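Local atomic coordinates of sensor histidine kinase (Pseudomonas syringae pv. tomato, PDB entry 3CIT), a protein that probably acts as a phosphorelay sensor kinase in two-component signalling, the piece crystallised here being its GAF domain, probably a sensory module. Residues H48-E53 and T114-N119. Numbering follows the deposited sequence.
Sequences HGLLLE and TLVLAN
L50 and V116 sit at the middle of an antiparallel pairing that illustrates how a GAF domain builds its sheet: strand 48-53, first in the chain, lies beside strand 111-119, the last, in the order 2-1-5-4-3. The axes of the two short segments approach to 4.5 Å, their N-to-C directions 166° apart. Three hydrogen-bonded pairs, H48 with A118, L50 with V116 and L52 with T114, contribute two backbone bonds each and alternate with the non-hydrogen-bonded pairs G49-L117 and L51-L115. The central bonds, L50 N to V116 O and V116 N to L50 O, both measure 2.8 Å; L50 N lies in the carbonyl plane of its acceptor. A less regular end follows at H48, where A118 N stands above the carbonyl plane of H48.

Alternation sorts the side chains onto two faces. L51, L115 and L117 face helix 29-43, touching R33, V36, L37 and C41 between them. With CG anti to the backbone N (chi1 -177°), L51 extends so that CD1 can lean toward the neighbouring strand. That methyl lies 3.5 Å from T114 O. L115 CD1 is 4.1 Å from the same L51 CD1. The other face carries L50, L52, T114, V116 and A118, and here V116 is the hub, with V99, L101 and L75 also packed against it. L50 lies alongside it, pointing the same way, while L52 CD1 reaches V116 CG2 obliquely at 4.2 Å. H48 starts on this face, its CB 4.2 Å from A118 CB, but the imidazole turns away and NE2 is hydrogen-bonded to S68 OG. The tightest apolar touch belongs to L50: with CG lying between the backbone N and the carbonyl carbon (chi1 56°), its CD1 rests 3.6 Å from V116 CG2.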
ATOM      1  N   HIS A  48      -7.404  -1.426  23.314  1.00 20.16           N
ATOM      2  CA  HIS A  48      -7.647  -2.864  23.141  1.00 21.36           C
ATOM      3  C   HIS A  48      -6.972  -3.357  21.877  1.00 21.31           C
ATOM      4  O   HIS A  48      -6.742  -2.588  20.940  1.00 20.83           O
ATOM      5  CB  HIS A  48      -9.148  -3.172  23.017  1.00 20.94           C
ATOM      6  CG  HIS A  48      -9.922  -2.996  24.283  1.00 21.35           C
ATOM      7  ND1 HIS A  48     -10.308  -1.763  24.755  1.00 22.83           N
ATOM      8  CD2 HIS A  48     -10.403  -3.905  25.167  1.00 21.22           C
ATOM      9  CE1 HIS A  48     -10.961  -1.917  25.897  1.00 23.67           C
ATOM     10  NE2 HIS A  48     -11.014  -3.206  26.181  1.00 22.39           N
ATOM     11  N   GLY A  49      -6.697  -4.653  21.837  1.00 22.15           N
ATOM     12  CA  GLY A  49      -6.199  -5.250  20.628  1.00 20.87           C
ATOM     13  C   GLY A  49      -6.161  -6.741  20.715  1.00 21.39           C
ATOM     14  O   GLY A  49      -6.199  -7.340  21.805  1.00 20.70           O
ATOM     15  N   LEU A  50      -6.139  -7.363  19.560  1.00 20.97           N
ATOM     16  CA  LEU A  50      -5.853  -8.770  19.508  1.00 21.89           C
ATOM     17  C   LEU A  50      -5.095  -9.112  18.226  1.00 20.98           C
ATOM     18  O   LEU A  50      -4.992  -8.303  17.296  1.00 20.25           O
ATOM     19  CB  LEU A  50      -7.147  -9.578  19.707  1.00 24.05           C
ATOM     20  CG  LEU A  50      -8.326  -9.358  18.795  1.00 23.99           C
ATOM     21  CD1 LEU A  50      -8.035  -9.953  17.452  1.00 28.80           C
ATOM     22  CD2 LEU A  50      -9.615  -9.971  19.389  1.00 24.06           C
ATOM     23  N   LEU A  51      -4.550 -10.315  18.216  1.00 21.17           N
ATOM     24  CA  LEU A  51      -3.945 -10.895  17.038  1.00 21.54           C
ATOM     25  C   LEU A  51      -4.718 -12.160  16.655  1.00 21.65           C
ATOM     26  O   LEU A  51      -4.982 -13.030  17.495  1.00 21.75           O
ATOM     27  CB  LEU A  51      -2.482 -11.218  17.317  1.00 20.56           C
ATOM     28  CG  LEU A  51      -1.696 -11.782  16.150  1.00 22.52           C
ATOM     29  CD1 LEU A  51      -1.590 -10.738  14.955  1.00 22.79           C
ATOM     30  CD2 LEU A  51      -0.309 -12.193  16.639  1.00 22.37           C
ATOM     31  N   LEU A  52      -5.100 -12.233  15.383  1.00 21.85           N
ATOM     32  CA  LEU A  52      -5.833 -13.364  14.841  1.00 21.47           C
ATOM     33  C   LEU A  52      -4.923 -14.065  13.862  1.00 21.68           C
ATOM     34  O   LEU A  52      -4.263 -13.406  13.069  1.00 20.74           O
ATOM     35  CB  LEU A  52      -7.053 -12.880  14.078  1.00 22.25           C
ATOM     36  CG  LEU A  52      -8.123 -12.163  14.869  1.00 22.82           C
ATOM     37  CD1 LEU A  52      -9.293 -11.805  13.932  1.00 24.13           C
ATOM     38  CD2 LEU A  52      -8.588 -13.034  16.069  1.00 24.26           C
ATOM     39  N   GLU A  53      -4.896 -15.388  13.898  1.00 21.78           N
ATOM     40  CA  GLU A  53      -4.146 -16.170  12.930  1.00 23.49           C
ATOM     41  C   GLU A  53      -4.971 -17.369  12.464  1.00 23.70           C
ATOM     42  O   GLU A  53      -5.777 -17.915  13.220  1.00 23.26           O
ATOM     43  CB  GLU A  53      -2.825 -16.635  13.512  1.00 23.32           C
ATOM     44  CG  GLU A  53      -1.827 -15.498  13.727  1.00 24.52           C
ATOM     45  CD  GLU A  53      -0.650 -15.946  14.557  1.00 25.86           C
ATOM     46  OE1 GLU A  53       0.043 -16.873  14.116  1.00 26.75           O
ATOM     47  OE2 GLU A  53      -0.428 -15.359  15.636  1.00 31.32           O
ATOM     48  N   THR A 114      -4.388 -11.148  11.171  1.00 20.60           N
ATOM     49  CA  THR A 114      -4.648  -9.720  11.261  1.00 22.23           C
ATOM     50  C   THR A 114      -4.320  -9.246  12.642  1.00 21.55           C
ATOM     51  O   THR A 114      -4.746  -9.863  13.626  1.00 20.30           O
ATOM     52  CB  THR A 114      -6.138  -9.322  11.079  1.00 23.84           C
ATOM     53  OG1 THR A 114      -6.757 -10.206  10.156  1.00 28.98           O
ATOM     54  CG2 THR A 114      -6.170  -7.915  10.591  1.00 23.34           C
ATOM     55  N   LEU A 115      -3.565  -8.156  12.715  1.00 21.53           N
ATOM     56  CA  LEU A 115      -3.421  -7.415  13.947  1.00 21.99           C
ATOM     57  C   LEU A 115      -4.630  -6.483  14.039  1.00 23.32           C
ATOM     58  O   LEU A 115      -4.912  -5.730  13.087  1.00 24.56           O
ATOM     59  CB  LEU A 115      -2.067  -6.674  13.920  1.00 23.35           C
ATOM     60  CG  LEU A 115      -1.572  -5.920  15.139  1.00 24.28           C
ATOM     61  CD1 LEU A 115      -1.435  -6.886  16.310  1.00 22.97           C
ATOM     62  CD2 LEU A 115      -0.204  -5.182  14.811  1.00 23.00           C
ATOM     63  N   VAL A 116      -5.370  -6.559  15.142  1.00 21.98           N
ATOM     64  CA  VAL A 116      -6.614  -5.845  15.305  1.00 21.67           C
ATOM     65  C   VAL A 116      -6.407  -4.906  16.485  1.00 22.45           C
ATOM     66  O   VAL A 116      -6.200  -5.360  17.615  1.00 22.61           O
ATOM     67  CB  VAL A 116      -7.816  -6.787  15.580  1.00 21.99           C
ATOM     68  CG1 VAL A 116      -9.185  -5.965  15.732  1.00 21.68           C
ATOM     69  CG2 VAL A 116      -7.998  -7.870  14.476  1.00 21.16           C
ATOM     70  N   LEU A 117      -6.400  -3.604  16.228  1.00 21.73           N
ATOM     71  CA  LEU A 117      -6.352  -2.619  17.295  1.00 21.39           C
ATOM     72  C   LEU A 117      -7.741  -2.027  17.411  1.00 21.76           C
ATOM     73  O   LEU A 117      -8.453  -1.863  16.407  1.00 22.11           O
ATOM     74  CB  LEU A 117      -5.339  -1.509  16.970  1.00 21.66           C
ATOM     75  CG  LEU A 117      -3.957  -1.963  16.471  1.00 24.68           C
ATOM     76  CD1 LEU A 117      -3.000  -0.714  16.325  1.00 23.15           C
ATOM     77  CD2 LEU A 117      -3.382  -3.027  17.342  1.00 24.22           C
ATOM     78  N   ALA A 118      -8.151  -1.688  18.631  1.00 20.42           N
ATOM     79  CA  ALA A 118      -9.506  -1.217  18.849  1.00 19.66           C
ATOM     80  C   ALA A 118      -9.531  -0.256  20.005  1.00 20.54           C
ATOM     81  O   ALA A 118      -8.680  -0.339  20.877  1.00 22.48           O
ATOM     82  CB  ALA A 118     -10.452  -2.397  19.128  1.00 18.92           C
ATOM     83  N   ASN A 119     -10.499   0.647  20.031  1.00 20.20           N
ATOM     84  CA  ASN A 119     -10.587   1.608  21.115  1.00 20.04           C
ATOM     85  C   ASN A 119     -12.000   1.640  21.698  1.00 20.56           C
ATOM     86  O   ASN A 119     -12.988   1.497  20.973  1.00 19.79           O
ATOM     87  CB  ASN A 119     -10.153   2.992  20.628  1.00 20.41           C
ATOM     88  CG  ASN A 119      -9.692   3.888  21.758  1.00 21.36           C
ATOM     89  OD1 ASN A 119      -8.779   3.511  22.524  1.00 20.01           O
ATOM     90  ND2 ASN A 119     -10.367   5.063  21.929  1.00 20.67           N
TER